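Local atomic coordinates of probable benzoylformate decarboxylase (PDB entry 7ORX), a protein that belongs to the thiamine diphosphate-dependent enzyme family and binds thiamine diphosphate and a sodium ion in a four-chain assembly. Residues A413-L418 against I449-I453; I484-A490 against T520-V524; D372-E378 against R423-I429. All coordinates share one frame; numbering follows the deposited sequence.

Contact 1. Residues A413-L418 against I449-I453; sequences AVGAQL and IPVVI
Ile449, Val451 and Ile453 meet Ala413, Val414 and Gln417 where helix 409-418 packs against the approach to strand 452-457, a helix-on-sheet layer of the alpha/beta C-terminal thiamine diphosphate-binding domain. No hydrogen bond joins the two segments. Ile449 comes first and uses both branches. Its CG2, anti to the backbone N and turned toward the helix, is 3.6 Å from Gln417 CB and touches CG as well, the two side chains running past each other in opposite directions. The other branch carries CD1 across the valine of the preceding turn, Ile449 CD1 lying 3.8 Å from Val414 CG1 with the side chains at about a right angle. Leu418 CD1 approaches the same methyl more loosely. Pro450 follows at the centre of an inverse gamma turn, closed by Val451 N bonding to Ile449 O, and touches the glutamine chain with its ring carbons, Pro450 CD lying 4.0 Å from Gln417 CG. Gln417 bends at chi2 (63°), which brings its amide alongside the turn, toward strand 425-430. There OE1 accepts from Val425 N and NE2 donates to Arg423 O, so both ends of this buried amide are satisfied by the chain entering that neighbouring strand. Val451 sets its two methyls against different residues of the helix: CG1 reaches the carbonyl oxygen of Ala413, and CG2 stands 4.1 Å from Val414 CG2. Val452 faces the other way, toward Thr520, while its backbone bonds to Val425 and Gly427. The helix also touches helix 50-64 through Val414 on Met56 and Leu418 on Tyr60. Last comes Ile453, whose end swings back to the helix and sets CD1 3.9 Å from Ala413 CB.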
# COMPACT_ATOMS: atom_id res chain seq x y z
N ALA C 413 -2.51 1.87 -32.13
CA ALA C 413 -2.55 2.26 -33.55
C ALA C 413 -3.87 2.95 -33.82
O ALA C 413 -3.89 4.02 -34.45
CB ALA C 413 -2.42 1.04 -34.45
N VAL C 414 -4.96 2.33 -33.38
CA VAL C 414 -6.33 2.86 -33.58
C VAL C 414 -6.36 4.23 -32.93
O VAL C 414 -6.81 5.17 -33.57
CB VAL C 414 -7.37 1.92 -32.95
CG1 VAL C 414 -8.73 2.56 -32.85
CG2 VAL C 414 -7.45 0.59 -33.69
N GLY C 415 -5.89 4.36 -31.70
CA GLY C 415 -5.94 5.65 -31.01
C GLY C 415 -5.09 6.68 -31.71
O GLY C 415 -5.52 7.81 -31.86
N ALA C 416 -3.89 6.30 -32.12
CA ALA C 416 -2.93 7.19 -32.82
C ALA C 416 -3.59 7.71 -34.10
O ALA C 416 -3.39 8.88 -34.47
CB ALA C 416 -1.67 6.42 -33.13
N GLN C 417 -4.33 6.85 -34.76
CA GLN C 417 -4.92 7.21 -36.06
C GLN C 417 -6.02 8.23 -35.80
O GLN C 417 -6.01 9.26 -36.48
CB GLN C 417 -5.47 6.00 -36.81
CG GLN C 417 -5.96 6.39 -38.19
CD GLN C 417 -4.85 6.92 -39.06
OE1 GLN C 417 -4.19 6.15 -39.74
NE2 GLN C 417 -4.65 8.22 -39.01
N LEU C 418 -6.88 7.98 -34.82
CA LEU C 418 -7.95 8.93 -34.40
C LEU C 418 -7.38 10.32 -34.12
O LEU C 418 -8.06 11.30 -34.35
CB LEU C 418 -8.63 8.35 -33.15
CG LEU C 418 -9.80 9.16 -32.64
CD1 LEU C 418 -10.86 9.32 -33.73
CD2 LEU C 418 -10.37 8.55 -31.37
N ILE C 449 -12.13 4.51 -38.52
CA ILE C 449 -10.75 5.02 -38.27
C ILE C 449 -9.81 4.32 -39.23
O ILE C 449 -9.55 3.11 -39.08
CB ILE C 449 -10.38 4.75 -36.81
CG1 ILE C 449 -11.39 5.40 -35.87
CG2 ILE C 449 -8.94 5.18 -36.53
CD1 ILE C 449 -11.18 5.07 -34.43
N PRO C 450 -9.28 5.04 -40.24
CA PRO C 450 -8.61 4.39 -41.38
C PRO C 450 -7.19 3.89 -41.08
O PRO C 450 -6.33 4.19 -41.86
CB PRO C 450 -8.48 5.56 -42.38
CG PRO C 450 -8.35 6.78 -41.48
CD PRO C 450 -9.33 6.50 -40.35
N VAL C 451 -6.98 3.17 -39.97
CA VAL C 451 -5.69 2.51 -39.64
C VAL C 451 -5.42 1.43 -40.69
O VAL C 451 -6.38 0.70 -41.05
CB VAL C 451 -5.65 1.74 -38.33
CG1 VAL C 451 -4.56 2.25 -37.45
CG2 VAL C 451 -6.99 1.64 -37.63
N VAL C 452 -4.14 1.18 -40.94
CA VAL C 452 -3.70 -0.08 -41.57
C VAL C 452 -2.99 -0.94 -40.53
O VAL C 452 -2.00 -0.47 -39.96
CB VAL C 452 -2.79 0.27 -42.76
CG1 VAL C 452 -2.29 -1.00 -43.44
CG2 VAL C 452 -3.51 1.24 -43.70
N ILE C 453 -3.49 -2.15 -40.31
CA ILE C 453 -2.92 -3.14 -39.37
C ILE C 453 -2.28 -4.28 -40.18
O ILE C 453 -2.99 -4.97 -40.91
CB ILE C 453 -4.03 -3.64 -38.44
CG1 ILE C 453 -4.67 -2.50 -37.64
CG2 ILE C 453 -3.53 -4.71 -37.49
CD1 ILE C 453 -3.73 -1.80 -36.71

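Contact 2. Residues I484-A490 against T520-V524; sequences IDFVHLA and TLIEV
Helix 486-493 lies over the parallel sheet of the C-terminal thiamine diphosphate-binding domain; the axis of 486-490 runs nearly antiparallel (167°) to that of 520-524, 8.7 Å away at closest approach. Asp485 is the N-cap: its OD1 accepts from Val487 N, 3.3 Å away and above the carboxylate plane. Glu523 reaches this helix start from the strand. Its CG is anti to the backbone N (chi1 179°) and the chain stays extended beyond it, carrying the carboxylate across to the first turn, where Glu523 OE1 takes a weak bond from Phe486 N at 3.4 Å. The same oxygen is 3.4 Å from Asp485 OD1, two acceptors with no bond between them; the amides at the helix start may ease this closeness of like charges. The firmer partner of Glu523 is Asn457, whose ND2 donates to OE2. Carboxylate and Phe486 ring stand nearly perpendicular, with Glu523 CD in the ring plane at its edge, while Ile484 CG2 sits over one face, toward the rim. Phe486 also packs on Ala434 and on Asp431, a sodium ligand, so the contact borders the metal site. On the far side of the helix, His488 meets His488 of a second subunit. Two residues before Glu523, on the same side, Leu521 lies against Phe486 and Ala490, one turn apart, with CD2 4.1 Å from Phe486 CB and CB 4.1 Å from Ala490 CB.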
# COMPACT_ATOMS: atom_id res chain seq x y z
N ILE C 484 -4.76 -19.68 -35.78
CA ILE C 484 -5.45 -18.37 -35.69
C ILE C 484 -5.56 -17.78 -37.09
O ILE C 484 -4.51 -17.55 -37.72
CB ILE C 484 -4.66 -17.40 -34.79
CG1 ILE C 484 -4.47 -17.99 -33.39
CG2 ILE C 484 -5.28 -16.00 -34.77
CD1 ILE C 484 -3.57 -17.13 -32.51
N ASP C 485 -6.78 -17.47 -37.55
CA ASP C 485 -7.02 -16.75 -38.82
C ASP C 485 -7.40 -15.30 -38.50
O ASP C 485 -8.57 -15.08 -38.15
CB ASP C 485 -8.10 -17.45 -39.65
CG ASP C 485 -8.20 -16.96 -41.09
OD1 ASP C 485 -7.54 -15.96 -41.41
OD2 ASP C 485 -8.92 -17.61 -41.92
N PHE C 486 -6.48 -14.36 -38.67
CA PHE C 486 -6.68 -12.91 -38.37
C PHE C 486 -7.67 -12.28 -39.34
O PHE C 486 -8.28 -11.29 -38.98
CB PHE C 486 -5.35 -12.16 -38.38
CG PHE C 486 -4.52 -12.57 -37.20
CD1 PHE C 486 -4.70 -11.98 -35.97
CD2 PHE C 486 -3.65 -13.65 -37.29
CE1 PHE C 486 -3.98 -12.39 -34.87
CE2 PHE C 486 -2.94 -14.08 -36.19
CZ PHE C 486 -3.11 -13.44 -34.97
N VAL C 487 -7.82 -12.83 -40.53
CA VAL C 487 -8.86 -12.36 -41.49
C VAL C 487 -10.22 -12.63 -40.87
O VAL C 487 -11.02 -11.72 -40.85
CB VAL C 487 -8.71 -12.99 -42.89
CG1 VAL C 487 -9.88 -12.65 -43.79
CG2 VAL C 487 -7.38 -12.56 -43.52
N HIS C 488 -10.46 -13.83 -40.35
CA HIS C 488 -11.72 -14.21 -39.67
C HIS C 488 -11.92 -13.30 -38.45
O HIS C 488 -13.05 -12.87 -38.22
CB HIS C 488 -11.73 -15.70 -39.27
CG HIS C 488 -12.28 -16.60 -40.33
ND1 HIS C 488 -13.49 -16.33 -40.93
CD2 HIS C 488 -11.81 -17.75 -40.87
CE1 HIS C 488 -13.74 -17.28 -41.84
NE2 HIS C 488 -12.70 -18.14 -41.84
N LEU C 489 -10.86 -13.01 -37.71
CA LEU C 489 -10.99 -12.14 -36.51
C LEU C 489 -11.37 -10.73 -36.96
O LEU C 489 -12.34 -10.21 -36.44
CB LEU C 489 -9.70 -12.17 -35.71
CG LEU C 489 -9.40 -13.49 -35.00
CD1 LEU C 489 -8.30 -13.26 -33.98
CD2 LEU C 489 -10.61 -14.04 -34.28
N ALA C 490 -10.68 -10.18 -37.95
CA ALA C 490 -10.98 -8.84 -38.50
C ALA C 490 -12.44 -8.76 -38.93
O ALA C 490 -13.11 -7.79 -38.60
CB ALA C 490 -10.06 -8.52 -39.66
N THR C 520 -8.31 -1.49 -42.32
CA THR C 520 -7.90 -2.64 -43.17
C THR C 520 -6.84 -3.42 -42.41
O THR C 520 -6.00 -2.79 -41.75
CB THR C 520 -7.32 -2.15 -44.50
OG1 THR C 520 -6.50 -1.02 -44.19
CG2 THR C 520 -8.41 -1.71 -45.44
N LEU C 521 -6.91 -4.74 -42.49
CA LEU C 521 -5.94 -5.65 -41.88
C LEU C 521 -5.33 -6.49 -42.99
O LEU C 521 -6.09 -7.09 -43.75
CB LEU C 521 -6.67 -6.56 -40.90
CG LEU C 521 -5.76 -7.54 -40.19
CD1 LEU C 521 -6.11 -7.62 -38.71
CD2 LEU C 521 -5.79 -8.90 -40.85
N ILE C 522 -4.01 -6.56 -43.04
CA ILE C 522 -3.28 -7.50 -43.92
C ILE C 522 -2.60 -8.53 -43.03
O ILE C 522 -1.80 -8.12 -42.24
CB ILE C 522 -2.25 -6.74 -44.75
CG1 ILE C 522 -2.92 -5.75 -45.69
CG2 ILE C 522 -1.35 -7.68 -45.49
CD1 ILE C 522 -2.01 -4.61 -46.09
N GLU C 523 -2.90 -9.81 -43.18
CA GLU C 523 -2.19 -10.88 -42.46
C GLU C 523 -1.07 -11.33 -43.37
O GLU C 523 -1.37 -11.84 -44.40
CB GLU C 523 -3.13 -12.02 -42.10
CG GLU C 523 -2.42 -13.15 -41.37
CD GLU C 523 -3.26 -14.41 -41.15
OE1 GLU C 523 -4.50 -14.36 -41.38
OE2 GLU C 523 -2.69 -15.47 -40.75
N VAL C 524 0.17 -11.04 -43.05
CA VAL C 524 1.35 -11.47 -43.84
C VAL C 524 1.84 -12.75 -43.19
O VAL C 524 2.04 -12.72 -42.00
CB VAL C 524 2.48 -10.43 -43.81
CG1 VAL C 524 3.70 -10.91 -44.56
CG2 VAL C 524 2.01 -9.09 -44.35

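Contact 3. Residues D372-E378 against R423-I429; sequences DAIYVNE and RQVIGLI
Ile374 to Glu378 pair with Val425 to Ile429 as neighbouring parallel strands in the six-stranded sheet of the C-terminal thiamine diphosphate-binding domain, their axes 4.7 Å apart at closest approach and inclined by 20°. Backbone bonds come first. Ile374 N donates to Gln424 O, and Ile374 O accepts from Ile426 N; Val376 bonds likewise to Ile426 O and Leu428 N, and Glu378 N bonds to Leu428 O at 2.9 Å, with pairing continuing to Gly430. Alternate residues of strand 374-378 thus use both their N-H and their C=O, as parallel pairing requires, with CA-H...O contacts such as Tyr375 CA to Ile426 O in between. The apolar contacts divide between two faces. On one, Val376 CG2 lies 4.1 Å from Val425 CG1 and Ile374 CB packs on Val425 CG2; Val376 and Val425 also touch Ala413 of helix 409-418. On the other, Tyr375 and Ile426 point the same way side by side, Tyr375 CE1 being 3.6 Å from Ile426 CD1, and Leu428 CD1 reaches the same ring obliquely. Leu428 and Asn377 both meet Phe386 of helix 383-389. Glu378 is held elsewhere: its OE1 accepts from Phe408 N. A polar cluster is built by Arg423, two residues before its strand. Bent at chi3 (69°), the chain turns its guanidinium side-on to the loop ahead of strand 374-378, so that two nitrogens grip one oxygen: Arg423 NE is 2.9 Å from Asp372 O and lies in the carbonyl plane, whereas Arg423 NH2 at 3.1 Å from Asp372 O stands above it. Arg423 NH1 goes to Gln395 O, which should further limit the group's rotation. Over one face of the guanidinium lies Ile374, whose CG1 is 3.5 Å from Arg423 CZ.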
# COMPACT_ATOMS: atom_id res chain seq x y z
N ASP C 372 5.61 10.20 -44.39
CA ASP C 372 5.28 10.71 -43.04
C ASP C 372 4.37 9.73 -42.31
O ASP C 372 3.67 10.16 -41.38
CB ASP C 372 4.62 12.10 -43.14
CG ASP C 372 3.27 12.15 -43.86
OD1 ASP C 372 2.85 11.12 -44.46
OD2 ASP C 372 2.61 13.20 -43.80
N ALA C 373 4.39 8.46 -42.66
CA ALA C 373 3.60 7.45 -41.91
C ALA C 373 4.03 7.51 -40.45
O ALA C 373 5.17 7.89 -40.20
CB ALA C 373 3.80 6.09 -42.48
N ILE C 374 3.15 7.11 -39.55
CA ILE C 374 3.42 6.78 -38.12
C ILE C 374 3.41 5.26 -37.96
O ILE C 374 2.37 4.68 -38.30
CB ILE C 374 2.32 7.40 -37.24
CG1 ILE C 374 2.31 8.92 -37.36
CG2 ILE C 374 2.46 6.94 -35.80
CD1 ILE C 374 1.21 9.58 -36.62
N TYR C 375 4.46 4.63 -37.44
CA TYR C 375 4.46 3.16 -37.26
C TYR C 375 4.23 2.83 -35.79
O TYR C 375 5.05 3.21 -34.99
CB TYR C 375 5.75 2.52 -37.80
CG TYR C 375 5.95 2.77 -39.27
CD1 TYR C 375 5.34 1.99 -40.24
CD2 TYR C 375 6.69 3.84 -39.71
CE1 TYR C 375 5.52 2.24 -41.59
CE2 TYR C 375 6.86 4.12 -41.04
CZ TYR C 375 6.29 3.32 -42.00
OH TYR C 375 6.50 3.63 -43.32
N VAL C 376 3.17 2.10 -35.48
CA VAL C 376 3.00 1.51 -34.13
C VAL C 376 3.42 0.04 -34.20
O VAL C 376 2.67 -0.78 -34.76
CB VAL C 376 1.58 1.69 -33.61
CG1 VAL C 376 1.35 1.00 -32.28
CG2 VAL C 376 1.20 3.15 -33.49
N ASN C 377 4.58 -0.27 -33.64
CA ASN C 377 5.30 -1.57 -33.69
C ASN C 377 5.02 -2.37 -32.43
O ASN C 377 5.21 -1.86 -31.36
CB ASN C 377 6.80 -1.31 -33.76
CG ASN C 377 7.56 -2.54 -34.16
OD1 ASN C 377 7.31 -3.61 -33.62
ND2 ASN C 377 8.45 -2.42 -35.12
N GLU C 378 4.60 -3.62 -32.54
CA GLU C 378 4.55 -4.56 -31.40
C GLU C 378 4.88 -5.94 -31.96
O GLU C 378 4.02 -6.81 -31.97
CB GLU C 378 3.18 -4.48 -30.72
CG GLU C 378 3.14 -5.20 -29.38
CD GLU C 378 1.83 -5.01 -28.61
OE1 GLU C 378 1.84 -4.24 -27.57
OE2 GLU C 378 0.77 -5.56 -29.07
N ARG C 423 -2.01 11.94 -41.32
CA ARG C 423 -0.87 11.02 -41.37
C ARG C 423 -1.42 9.62 -41.24
O ARG C 423 -2.30 9.38 -40.42
CB ARG C 423 0.14 11.30 -40.26
CG ARG C 423 0.82 12.66 -40.35
CD ARG C 423 1.74 12.87 -39.16
NE ARG C 423 2.86 11.96 -39.27
CZ ARG C 423 3.85 11.84 -38.40
NH1 ARG C 423 3.90 12.61 -37.34
NH2 ARG C 423 4.84 10.97 -38.62
N GLN C 424 -0.90 8.72 -42.07
CA GLN C 424 -1.32 7.31 -42.06
C GLN C 424 -0.62 6.60 -40.91
O GLN C 424 0.60 6.62 -40.88
CB GLN C 424 -0.98 6.62 -43.37
CG GLN C 424 -1.43 5.17 -43.38
CD GLN C 424 -2.93 5.05 -43.32
OE1 GLN C 424 -3.62 5.34 -44.30
NE2 GLN C 424 -3.44 4.57 -42.19
N VAL C 425 -1.38 6.02 -39.99
CA VAL C 425 -0.81 5.09 -38.98
C VAL C 425 -0.79 3.68 -39.59
O VAL C 425 -1.84 3.22 -40.08
CB VAL C 425 -1.61 5.12 -37.68
CG1 VAL C 425 -1.13 4.06 -36.72
CG2 VAL C 425 -1.52 6.49 -37.03
N ILE C 426 0.36 3.03 -39.51
CA ILE C 426 0.54 1.61 -39.89
C ILE C 426 0.92 0.83 -38.65
O ILE C 426 1.95 1.11 -38.09
CB ILE C 426 1.60 1.51 -41.00
CG1 ILE C 426 1.25 2.45 -42.15
CG2 ILE C 426 1.74 0.08 -41.46
CD1 ILE C 426 2.35 2.64 -43.15
N GLY C 427 0.09 -0.12 -38.24
CA GLY C 427 0.39 -1.07 -37.16
C GLY C 427 1.20 -2.23 -37.70
O GLY C 427 0.82 -2.76 -38.77
N LEU C 428 2.31 -2.57 -37.05
CA LEU C 428 3.07 -3.78 -37.37
C LEU C 428 3.08 -4.66 -36.14
O LEU C 428 3.91 -4.42 -35.27
CB LEU C 428 4.48 -3.35 -37.77
CG LEU C 428 4.56 -2.41 -38.96
CD1 LEU C 428 5.92 -1.73 -38.93
CD2 LEU C 428 4.32 -3.16 -40.28
N ILE C 429 2.14 -5.59 -36.06
CA ILE C 429 1.81 -6.36 -34.83
C ILE C 429 2.20 -7.79 -35.13
O ILE C 429 1.90 -8.24 -36.21
CB ILE C 429 0.30 -6.25 -34.55
CG1 ILE C 429 -0.23 -4.82 -34.70
CG2 ILE C 429 -0.08 -6.86 -33.21
CD1 ILE C 429 0.57 -3.78 -33.97

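From the N terminus, strand 374-378 comes first, and contact 3 closes a loop of 44 residues when the chain returns at 423-429. Helix 409-418 lies within that loop but finds its partner later, at 449-453, so contacts 1 and 3 cross along the chain. They also touch directly, strands 452-457 and 425-430 being neighbours. Contact 2 follows in series and closes a loop of 29 residues between 484-490 and 520-524; it joins contact 1 where Ile453 O lies 2.8 Å from Ile522 N. The three therefore span four adjacent strands of one parallel sheet, ordered 374-378, 425-430, 452-457, 520-525, and join two helices to it.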